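Local coordinates for protein extracellular PQQ-dependent sugar dehydrogenase (PDB 6JT6) that probably oxidises pyranose sugars with its PQQ-dependent catalytic domain and passes the electrons to the haem b of the cytochrome domain described here, at residues A[3-7]-A[16-20]; A[43-49]-A[115-121]; A[7-12]-A[112-116]. One frame throughout, in Å; residues are numbered along the deposited sequence.

Contact 1 (A[3-7]-A[16-20]); sequences SPTQW and FSRFY
Thr5 to Trp7 pair antiparallel with Phe16 to Arg18, the two short strand axes strongly twisted at 114°, and four backbone hydrogen bonds join Thr5 with Arg18 and Trp7 with Phe16. The bond from Trp7 N to Phe16 O is 2.7 Å long. Between these pairs the non-hydrogen-bonded pair of Gln6 and Ser17 brings Gln6 CA to 3.3 Å from Phe16 O, a CA-H...O contact. On the face shared by Thr5, Trp7, Phe16 and Arg18, the guanidinium of Arg18 lies flat on the indole of Trp7, the planes 9° apart. Arg18 CZ stands 3.8 Å from the centroid of the five-membered ring, a cation-pi contact, and CD meets the same ring face as a CH-pi contact. Strands 5-8 and 15-21 form the N-terminal beta hairpin of the cytochrome domain, at the margin of its mixed sheet. The Arg18 chain bends at chi2 and chi3 (chi3 29°), folding the guanidinium back over the indole; Tyr20 CB covers the guanidinium's opposite face. At the far end of the indole, Trp7 CZ3 packs 3.8 Å from Phe16 CD2. Near the chain start, Pro4 CG touches Phe19 CB at 4.2 Å, and the Phe19 ring stacks on Tyr170.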
loop_
_atom_site.group_PDB
_atom_site.type_symbol
_atom_site.label_atom_id
_atom_site.label_comp_id
_atom_site.label_asym_id
_atom_site.label_seq_id
_atom_site.Cartn_x
_atom_site.Cartn_y
_atom_site.Cartn_z
ATOM N N SER A 3 5.079 -8.300 13.486
ATOM C CA SER A 3 3.787 -8.784 12.908
ATOM C C SER A 3 2.724 -7.668 12.852
ATOM O O SER A 3 2.716 -6.776 13.723
ATOM C CB SER A 3 3.257 -9.977 13.711
ATOM O OG SER A 3 2.057 -10.494 13.148
ATOM N N PRO A 4 1.839 -7.702 11.824
ATOM C CA PRO A 4 0.669 -6.820 11.751
ATOM C C PRO A 4 -0.471 -7.305 12.634
ATOM O O PRO A 4 -0.601 -8.510 12.859
ATOM C CB PRO A 4 0.205 -6.946 10.290
ATOM C CG PRO A 4 1.344 -7.550 9.571
ATOM C CD PRO A 4 2.032 -8.427 10.562
ATOM N N THR A 5 -1.307 -6.380 13.091
ATOM C CA THR A 5 -2.524 -6.739 13.805
ATOM C C THR A 5 -3.756 -6.119 13.158
ATOM O O THR A 5 -3.655 -5.113 12.456
ATOM C CB THR A 5 -2.462 -6.298 15.279
ATOM O OG1 THR A 5 -2.175 -4.899 15.328
ATOM C CG2 THR A 5 -1.390 -7.084 16.049
ATOM N N GLN A 6 -4.912 -6.729 13.407
ATOM C CA GLN A 6 -6.208 -6.144 13.041
ATOM C C GLN A 6 -6.376 -4.792 13.728
ATOM O O GLN A 6 -6.137 -4.651 14.924
ATOM C CB GLN A 6 -7.377 -7.095 13.357
ATOM C CG GLN A 6 -7.210 -8.510 12.788
ATOM C CD GLN A 6 -8.006 -8.810 11.521
ATOM O OE1 GLN A 6 -8.645 -9.872 11.431
ATOM N NE2 GLN A 6 -7.963 -7.899 10.525
ATOM N N TRP A 7 -6.737 -3.788 12.949
ATOM C CA TRP A 7 -6.704 -2.423 13.430
ATOM C C TRP A 7 -7.914 -1.673 12.914
ATOM O O TRP A 7 -8.181 -1.649 11.712
ATOM C CB TRP A 7 -5.416 -1.758 12.961
ATOM C CG TRP A 7 -5.381 -0.280 13.112
ATOM C CD1 TRP A 7 -5.238 0.446 14.290
ATOM C CD2 TRP A 7 -5.494 0.682 12.061
ATOM N NE1 TRP A 7 -5.253 1.802 14.012
ATOM C CE2 TRP A 7 -5.407 1.973 12.656
ATOM C CE3 TRP A 7 -5.648 0.584 10.669
ATOM C CZ2 TRP A 7 -5.461 3.157 11.893
ATOM C CZ3 TRP A 7 -5.715 1.765 9.916
ATOM C CH2 TRP A 7 -5.610 3.028 10.530
ATOM N N PHE A 16 -8.377 -2.871 9.073
ATOM C CA PHE A 16 -7.271 -3.355 8.216
ATOM C C PHE A 16 -6.435 -4.359 9.032
ATOM O O PHE A 16 -6.421 -4.320 10.283
ATOM C CB PHE A 16 -6.330 -2.204 7.830
ATOM C CG PHE A 16 -6.916 -1.181 6.895
ATOM C CD1 PHE A 16 -6.589 -1.186 5.524
ATOM C CD2 PHE A 16 -7.736 -0.139 7.380
ATOM C CE1 PHE A 16 -7.112 -0.212 4.640
ATOM C CE2 PHE A 16 -8.236 0.839 6.513
ATOM C CZ PHE A 16 -7.950 0.802 5.153
ATOM N N SER A 17 -5.718 -5.229 8.323
ATOM C CA SER A 17 -4.525 -5.835 8.897
ATOM C C SER A 17 -3.387 -4.794 8.753
ATOM O O SER A 17 -2.916 -4.492 7.626
ATOM C CB SER A 17 -4.193 -7.153 8.192
ATOM O OG SER A 17 -2.960 -7.642 8.669
ATOM N N ARG A 18 -2.959 -4.245 9.887
ATOM C CA ARG A 18 -2.030 -3.104 9.885
ATOM C C ARG A 18 -0.691 -3.402 10.555
ATOM O O ARG A 18 -0.652 -4.011 11.633
ATOM C CB ARG A 18 -2.656 -1.891 10.570
ATOM C CG ARG A 18 -1.851 -0.624 10.318
ATOM C CD ARG A 18 -1.647 0.230 11.565
ATOM N NE ARG A 18 -1.626 -0.463 12.857
ATOM C CZ ARG A 18 -1.707 0.181 14.018
ATOM N NH1 ARG A 18 -1.779 1.511 14.032
ATOM N NH2 ARG A 18 -1.693 -0.487 15.166
ATOM N N PHE A 19 0.379 -2.969 9.880
ATOM C CA PHE A 19 1.754 -3.027 10.366
ATOM C C PHE A 19 2.106 -1.591 10.656
ATOM O O PHE A 19 2.077 -0.732 9.753
ATOM C CB PHE A 19 2.733 -3.590 9.290
ATOM C CG PHE A 19 4.213 -3.513 9.686
ATOM C CD1 PHE A 19 4.763 -4.421 10.604
ATOM C CD2 PHE A 19 5.043 -2.538 9.151
ATOM C CE1 PHE A 19 6.116 -4.352 10.982
ATOM C CE2 PHE A 19 6.397 -2.457 9.501
ATOM C CZ PHE A 19 6.938 -3.370 10.426
ATOM N N TYR A 20 2.427 -1.338 11.921
ATOM C CA TYR A 20 2.827 -0.018 12.377
ATOM C C TYR A 20 4.345 -0.067 12.601
ATOM O O TYR A 20 4.849 -0.971 13.251
ATOM C CB TYR A 20 2.070 0.401 13.653
ATOM C CG TYR A 20 2.691 1.619 14.293
ATOM C CD1 TYR A 20 2.470 2.890 13.763
ATOM C CD2 TYR A 20 3.535 1.499 15.409
ATOM C CE1 TYR A 20 3.057 4.006 14.324
ATOM C CE2 TYR A 20 4.124 2.618 15.982
ATOM C CZ TYR A 20 3.888 3.861 15.426
ATOM O OH TYR A 20 4.465 4.983 15.977
#

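Contact 2 (A[43-49]-A[115-121]); sequences EFIGLFQ and RIVYRCQ
Glu43 begins the pairing with a side-on salt bridge to Arg119: NE reaches Glu43 OE2 at 2.8 Å within the guanidinium plane, while NH2 meets OE1 on its syn lone pair. Tyr182 OH also bonds to OE2, and a water links OE1 to Gln121 NE2. Phe44 turns inward on the other face of the sheet; its CG sits between the backbone N and carbonyl carbon (chi1 62°), and the ring receives Cys120 CB over one face, 3.9 Å from the centroid. Cys120 SG is tied to Cys123 by a disulfide. Ile45 points back to the Glu43 side, against helix 182-191. At Gly46 the Tyr118 ring lies across the bare backbone, with Gly46 CA 3.6 Å from the ring centroid in a CH-pi contact. Paired backbone hydrogen bonds at Phe44-Cys120, Gly46-Tyr118 and Phe48-Ile116 join strands 43-51 and 113-121, antiparallel neighbours in one sheet of the beta-sandwich cytochrome domain. Leu47 CD1 touches Val117 CG2 at 3.8 Å and covers one face of the Arg115 guanidinium; a water joins Leu47 O to Tyr118 OH. The Phe48 ring meets Tyr118 obliquely, planes at 46°, near the haem. Last, Gln49 OE1 accepts from Arg115 NH1 at 2.7 Å.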
loop_
_atom_site.group_PDB
_atom_site.type_symbol
_atom_site.label_atom_id
_atom_site.label_comp_id
_atom_site.label_asym_id
_atom_site.label_seq_id
_atom_site.Cartn_x
_atom_site.Cartn_y
_atom_site.Cartn_z
ATOM N N GLU A 43 -7.122 -9.114 -6.249
ATOM C CA GLU A 43 -7.086 -7.722 -5.814
ATOM C C GLU A 43 -6.974 -7.613 -4.288
ATOM O O GLU A 43 -7.171 -8.594 -3.563
ATOM C CB GLU A 43 -8.310 -6.963 -6.332
ATOM C CG GLU A 43 -9.635 -7.274 -5.644
ATOM C CD GLU A 43 -10.700 -6.292 -6.066
ATOM O OE1 GLU A 43 -11.419 -6.572 -7.044
ATOM O OE2 GLU A 43 -10.789 -5.205 -5.474
ATOM N N PHE A 44 -6.636 -6.412 -3.808
ATOM C CA PHE A 44 -6.711 -6.106 -2.382
ATOM C C PHE A 44 -6.840 -4.603 -2.238
ATOM O O PHE A 44 -6.693 -3.882 -3.210
ATOM C CB PHE A 44 -5.493 -6.638 -1.601
ATOM C CG PHE A 44 -4.168 -6.034 -2.028
ATOM C CD1 PHE A 44 -3.656 -4.914 -1.370
ATOM C CD2 PHE A 44 -3.405 -6.635 -3.052
ATOM C CE1 PHE A 44 -2.451 -4.334 -1.757
ATOM C CE2 PHE A 44 -2.179 -6.077 -3.431
ATOM C CZ PHE A 44 -1.704 -4.928 -2.781
ATOM N N ILE A 45 -7.142 -4.166 -1.021
ATOM C CA ILE A 45 -7.150 -2.758 -0.671
ATOM C C ILE A 45 -5.917 -2.508 0.180
ATOM O O ILE A 45 -5.624 -3.300 1.103
ATOM C CB ILE A 45 -8.413 -2.406 0.138
ATOM C CG1 ILE A 45 -9.675 -2.566 -0.741
ATOM C CG2 ILE A 45 -8.323 -0.994 0.729
ATOM C CD1 ILE A 45 -10.963 -2.626 0.092
ATOM N N GLY A 46 -5.196 -1.422 -0.127
ATOM C CA GLY A 46 -4.049 -1.030 0.698
ATOM C C GLY A 46 -4.209 0.341 1.344
ATOM O O GLY A 46 -5.008 1.169 0.898
ATOM N N LEU A 47 -3.427 0.572 2.400
ATOM C CA LEU A 47 -3.353 1.866 3.045
ATOM C C LEU A 47 -1.899 2.163 3.342
ATOM O O LEU A 47 -1.209 1.317 3.934
ATOM C CB LEU A 47 -4.164 1.867 4.351
ATOM C CG LEU A 47 -3.853 3.016 5.352
ATOM C CD1 LEU A 47 -4.353 4.383 4.877
ATOM C CD2 LEU A 47 -4.443 2.719 6.722
ATOM N N PHE A 48 -1.451 3.346 2.914
ATOM C CA PHE A 48 -0.169 3.908 3.339
ATOM C C PHE A 48 -0.544 5.114 4.173
ATOM O O PHE A 48 -1.262 5.993 3.699
ATOM C CB PHE A 48 0.660 4.408 2.152
ATOM C CG PHE A 48 1.110 3.324 1.192
ATOM C CD1 PHE A 48 1.493 2.053 1.645
ATOM C CD2 PHE A 48 1.201 3.605 -0.185
ATOM C CE1 PHE A 48 1.944 1.093 0.732
ATOM C CE2 PHE A 48 1.643 2.636 -1.088
ATOM C CZ PHE A 48 2.013 1.396 -0.626
ATOM N N GLN A 49 -0.005 5.187 5.385
ATOM C CA GLN A 49 -0.290 6.313 6.263
ATOM C C GLN A 49 1.002 6.713 6.942
ATOM O O GLN A 49 1.759 5.861 7.396
ATOM C CB GLN A 49 -1.342 5.929 7.308
ATOM C CG GLN A 49 -1.693 7.069 8.268
ATOM C CD GLN A 49 -3.008 6.818 8.993
ATOM O OE1 GLN A 49 -4.047 6.674 8.372
ATOM N NE2 GLN A 49 -2.954 6.765 10.318
ATOM N N ARG A 115 -2.292 10.171 3.924
ATOM C CA ARG A 115 -2.865 8.848 3.696
ATOM C C ARG A 115 -3.001 8.564 2.219
ATOM O O ARG A 115 -3.428 9.445 1.442
ATOM C CB ARG A 115 -4.251 8.779 4.310
ATOM C CG ARG A 115 -4.279 8.239 5.703
ATOM C CD ARG A 115 -5.672 8.461 6.240
ATOM N NE ARG A 115 -6.738 7.557 5.770
ATOM C CZ ARG A 115 -7.218 6.536 6.496
ATOM N NH1 ARG A 115 -6.651 6.215 7.667
ATOM N NH2 ARG A 115 -8.238 5.832 6.064
ATOM N N ILE A 116 -2.622 7.351 1.806
ATOM C CA ILE A 116 -2.943 6.946 0.422
ATOM C C ILE A 116 -3.661 5.613 0.518
ATOM O O ILE A 116 -3.042 4.596 0.867
ATOM C CB ILE A 116 -1.713 6.850 -0.552
ATOM C CG1 ILE A 116 -0.884 8.127 -0.566
ATOM C CG2 ILE A 116 -2.181 6.558 -1.990
ATOM C CD1 ILE A 116 0.285 8.064 0.372
ATOM N N VAL A 117 -4.957 5.624 0.203
ATOM C CA VAL A 117 -5.764 4.427 0.309
ATOM C C VAL A 117 -6.016 3.984 -1.129
ATOM O O VAL A 117 -6.389 4.791 -1.983
ATOM C CB VAL A 117 -7.115 4.714 1.006
ATOM C CG1 VAL A 117 -7.900 3.406 1.233
ATOM C CG2 VAL A 117 -6.900 5.500 2.293
ATOM N N TYR A 118 -5.799 2.706 -1.417
ATOM C CA TYR A 118 -5.813 2.311 -2.812
ATOM C C TYR A 118 -6.414 0.922 -3.004
ATOM O O TYR A 118 -6.387 0.083 -2.091
ATOM C CB TYR A 118 -4.384 2.412 -3.422
ATOM C CG TYR A 118 -3.388 1.489 -2.751
ATOM C CD1 TYR A 118 -3.215 0.158 -3.195
ATOM C CD2 TYR A 118 -2.611 1.932 -1.654
ATOM C CE1 TYR A 118 -2.325 -0.686 -2.555
ATOM C CE2 TYR A 118 -1.697 1.097 -1.027
ATOM C CZ TYR A 118 -1.567 -0.220 -1.473
ATOM O OH TYR A 118 -0.650 -1.086 -0.867
ATOM N N ARG A 119 -6.992 0.730 -4.186
ATOM C CA ARG A 119 -7.346 -0.585 -4.676
ATOM C C ARG A 119 -6.277 -1.051 -5.648
ATOM O O ARG A 119 -5.859 -0.312 -6.510
ATOM C CB ARG A 119 -8.715 -0.527 -5.360
ATOM C CG ARG A 119 -9.329 -1.903 -5.697
ATOM C CD ARG A 119 -10.422 -1.713 -6.765
ATOM N NE ARG A 119 -11.221 -2.915 -6.942
ATOM C CZ ARG A 119 -12.230 -2.998 -7.797
ATOM N NH1 ARG A 119 -12.533 -1.943 -8.549
ATOM N NH2 ARG A 119 -12.909 -4.135 -7.908
ATOM N N CYS A 120 -5.864 -2.308 -5.525
ATOM C CA CYS A 120 -4.818 -2.854 -6.385
ATOM C C CYS A 120 -5.369 -4.091 -7.039
ATOM O O CYS A 120 -5.497 -5.143 -6.390
ATOM C CB CYS A 120 -3.585 -3.248 -5.566
ATOM S SG CYS A 120 -2.030 -3.341 -6.504
ATOM N N GLN A 121 -5.664 -3.993 -8.322
ATOM C CA GLN A 121 -6.188 -5.148 -9.036
ATOM C C GLN A 121 -5.131 -5.693 -9.941
ATOM O O GLN A 121 -4.314 -4.924 -10.476
ATOM C CB GLN A 121 -7.378 -4.747 -9.891
ATOM C CG GLN A 121 -8.611 -4.447 -9.094
ATOM C CD GLN A 121 -9.656 -3.826 -9.983
ATOM O OE1 GLN A 121 -9.620 -2.615 -10.242
ATOM N NE2 GLN A 121 -10.577 -4.649 -10.474
HETATM O O HOH W 1 -10.798 -7.736 -9.425
HETATM O O HOH W 2 -0.476 -0.669 1.917
#

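Contact 3 (A[7-12]-A[112-116]); sequences WYDSIT and NIQRI
The guanidinium of Arg115 has Ile11 CB and CD1 over one face, opposite the face taken by Leu47, the carboxylate of Asp9 at its edge, and Trp7 CH2 also near its plane. Asp9 and Arg115 approach from opposite directions and join in a two-pronged, end-on salt bridge, carboxylate and guanidinium planes 18° apart. Arg115 NH2 reaches Asp9 OD2 at 2.7 Å, and NH1 reaches OD1 at 2.9 Å; both oxygens are met on the syn side. Asp9 CG lies anti to the backbone N (chi1 -179°), which sends the carboxylate across the gap. OD2 takes a second bond, 2.7 Å from Thr12 OG1, which comes from above the carboxylate plane, and Thr12 N also donates to Asp9 O. The salt bridge fastens the turn leaving strand 5-8 to strand 113-121, bridging separated strands of the mixed sheet through side chains, with Ile11 CA and Arg115 CA 10.6 Å apart. Arg115 NE donates a hydrogen bond to Ser106 O; the bonds on NE, NH1 and NH2 fix the rotation of the guanidinium and probably stabilise its buried charge. Beside the ion pair, Ile11 CD1 and Ile113 CD1 meet tip to tip at 3.9 Å. Thr12 CG2 rests 3.6 Å from Arg115 NH2.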
loop_
_atom_site.group_PDB
_atom_site.type_symbol
_atom_site.label_atom_id
_atom_site.label_comp_id
_atom_site.label_asym_id
_atom_site.label_seq_id
_atom_site.Cartn_x
_atom_site.Cartn_y
_atom_site.Cartn_z
ATOM N N TRP A 7 -6.737 -3.788 12.949
ATOM C CA TRP A 7 -6.704 -2.423 13.430
ATOM C C TRP A 7 -7.914 -1.673 12.914
ATOM O O TRP A 7 -8.181 -1.649 11.712
ATOM C CB TRP A 7 -5.416 -1.758 12.961
ATOM C CG TRP A 7 -5.381 -0.280 13.112
ATOM C CD1 TRP A 7 -5.238 0.446 14.290
ATOM C CD2 TRP A 7 -5.494 0.682 12.061
ATOM N NE1 TRP A 7 -5.253 1.802 14.012
ATOM C CE2 TRP A 7 -5.407 1.973 12.656
ATOM C CE3 TRP A 7 -5.648 0.584 10.669
ATOM C CZ2 TRP A 7 -5.461 3.157 11.893
ATOM C CZ3 TRP A 7 -5.715 1.765 9.916
ATOM C CH2 TRP A 7 -5.610 3.028 10.530
ATOM N N TYR A 8 -8.646 -1.058 13.833
ATOM C CA TYR A 8 -9.802 -0.273 13.463
ATOM C C TYR A 8 -9.335 1.067 12.942
ATOM O O TYR A 8 -8.645 1.818 13.647
ATOM C CB TYR A 8 -10.736 -0.115 14.681
ATOM C CG TYR A 8 -11.975 0.711 14.414
ATOM C CD1 TYR A 8 -12.963 0.273 13.516
ATOM C CD2 TYR A 8 -12.157 1.942 15.053
ATOM C CE1 TYR A 8 -14.127 1.028 13.290
ATOM C CE2 TYR A 8 -13.306 2.718 14.825
ATOM C CZ TYR A 8 -14.284 2.262 13.953
ATOM O OH TYR A 8 -15.402 3.033 13.734
ATOM N N ASP A 9 -9.696 1.365 11.697
ATOM C CA ASP A 9 -9.407 2.666 11.124
ATOM C C ASP A 9 -10.532 3.614 11.540
ATOM O O ASP A 9 -11.622 3.627 10.959
ATOM C CB ASP A 9 -9.288 2.566 9.606
ATOM C CG ASP A 9 -8.960 3.888 8.945
ATOM O OD1 ASP A 9 -8.272 4.720 9.541
ATOM O OD2 ASP A 9 -9.390 4.080 7.800
ATOM N N SER A 10 -10.244 4.413 12.562
ATOM C CA SER A 10 -11.203 5.375 13.086
ATOM C C SER A 10 -11.673 6.391 12.028
ATOM O O SER A 10 -12.799 6.891 12.107
ATOM C CB SER A 10 -10.589 6.083 14.317
ATOM O OG SER A 10 -11.317 7.248 14.641
ATOM N N ILE A 11 -10.843 6.679 11.013
ATOM C CA ILE A 11 -11.260 7.646 9.982
ATOM C C ILE A 11 -12.443 7.158 9.126
ATOM O O ILE A 11 -13.338 7.942 8.777
ATOM C CB ILE A 11 -10.052 8.147 9.149
ATOM C CG1 ILE A 11 -9.071 8.888 10.101
ATOM C CG2 ILE A 11 -10.520 9.010 7.966
ATOM C CD1 ILE A 11 -7.695 9.248 9.546
ATOM N N THR A 12 -12.490 5.855 8.846
ATOM C CA THR A 12 -13.461 5.318 7.878
ATOM C C THR A 12 -14.412 4.276 8.452
ATOM O O THR A 12 -15.396 3.933 7.801
ATOM C CB THR A 12 -12.731 4.649 6.685
ATOM O OG1 THR A 12 -11.947 3.539 7.163
ATOM C CG2 THR A 12 -11.810 5.651 5.991
ATOM N N ASN A 112 -1.356 16.852 9.493
ATOM C CA ASN A 112 -0.732 16.058 10.544
ATOM C C ASN A 112 -0.272 14.701 9.970
ATOM O O ASN A 112 0.851 14.277 10.203
ATOM C CB ASN A 112 -1.694 15.863 11.722
ATOM C CG ASN A 112 -1.969 17.169 12.491
ATOM O OD1 ASN A 112 -1.197 18.127 12.411
ATOM N ND2 ASN A 112 -3.077 17.205 13.241
ATOM N N ILE A 113 -1.168 14.034 9.233
ATOM C CA ILE A 113 -0.862 12.792 8.546
ATOM C C ILE A 113 -1.027 12.962 7.050
ATOM O O ILE A 113 -1.716 13.878 6.595
ATOM C CB ILE A 113 -1.697 11.580 9.069
ATOM C CG1 ILE A 113 -3.220 11.799 8.943
ATOM C CG2 ILE A 113 -1.309 11.284 10.509
ATOM C CD1 ILE A 113 -4.049 10.524 8.917
ATOM N N GLN A 114 -0.355 12.102 6.289
ATOM C CA GLN A 114 -0.773 11.812 4.908
ATOM C C GLN A 114 -1.317 10.365 4.806
ATOM O O GLN A 114 -0.850 9.449 5.510
ATOM C CB GLN A 114 0.342 12.060 3.903
ATOM C CG GLN A 114 1.563 11.173 4.093
ATOM C CD GLN A 114 2.654 11.522 3.124
ATOM O OE1 GLN A 114 2.597 11.134 1.951
ATOM N NE2 GLN A 114 3.679 12.249 3.605
ATOM N N ARG A 115 -2.292 10.171 3.924
ATOM C CA ARG A 115 -2.865 8.848 3.696
ATOM C C ARG A 115 -3.001 8.564 2.219
ATOM O O ARG A 115 -3.428 9.445 1.442
ATOM C CB ARG A 115 -4.251 8.779 4.310
ATOM C CG ARG A 115 -4.279 8.239 5.703
ATOM C CD ARG A 115 -5.672 8.461 6.240
ATOM N NE ARG A 115 -6.738 7.557 5.770
ATOM C CZ ARG A 115 -7.218 6.536 6.496
ATOM N NH1 ARG A 115 -6.651 6.215 7.667
ATOM N NH2 ARG A 115 -8.238 5.832 6.064
ATOM N N ILE A 116 -2.622 7.351 1.806
ATOM C CA ILE A 116 -2.943 6.946 0.422
ATOM C C ILE A 116 -3.661 5.613 0.518
ATOM O O ILE A 116 -3.042 4.596 0.867
ATOM C CB ILE A 116 -1.713 6.850 -0.552
ATOM C CG1 ILE A 116 -0.884 8.127 -0.566
ATOM C CG2 ILE A 116 -2.181 6.558 -1.990
ATOM C CD1 ILE A 116 0.285 8.064 0.372
#

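How the contacts relate
From the N terminus, contact 1 closes the first and shortest loop, the hairpin of strands 5-8 and 15-21. The chain then runs through strand 26-33, the sheet neighbour of both 15-21 and 43-51, before contact 2 opens; its 65 intervening residues include strands of the second, six-stranded sheet. Contact 3 opens inside contact 1, at the shared Trp7, and closes on 112-116, so the two cross. Contacts 2 and 3 end on the same strand, 113-121, with Arg115 and Ile116 in common. Packing of Leu47 against Trp7 and Phe16 joins the hairpin to strand 43-51, while contact 3 ties the turn after strand 5-8 to strand 113-121.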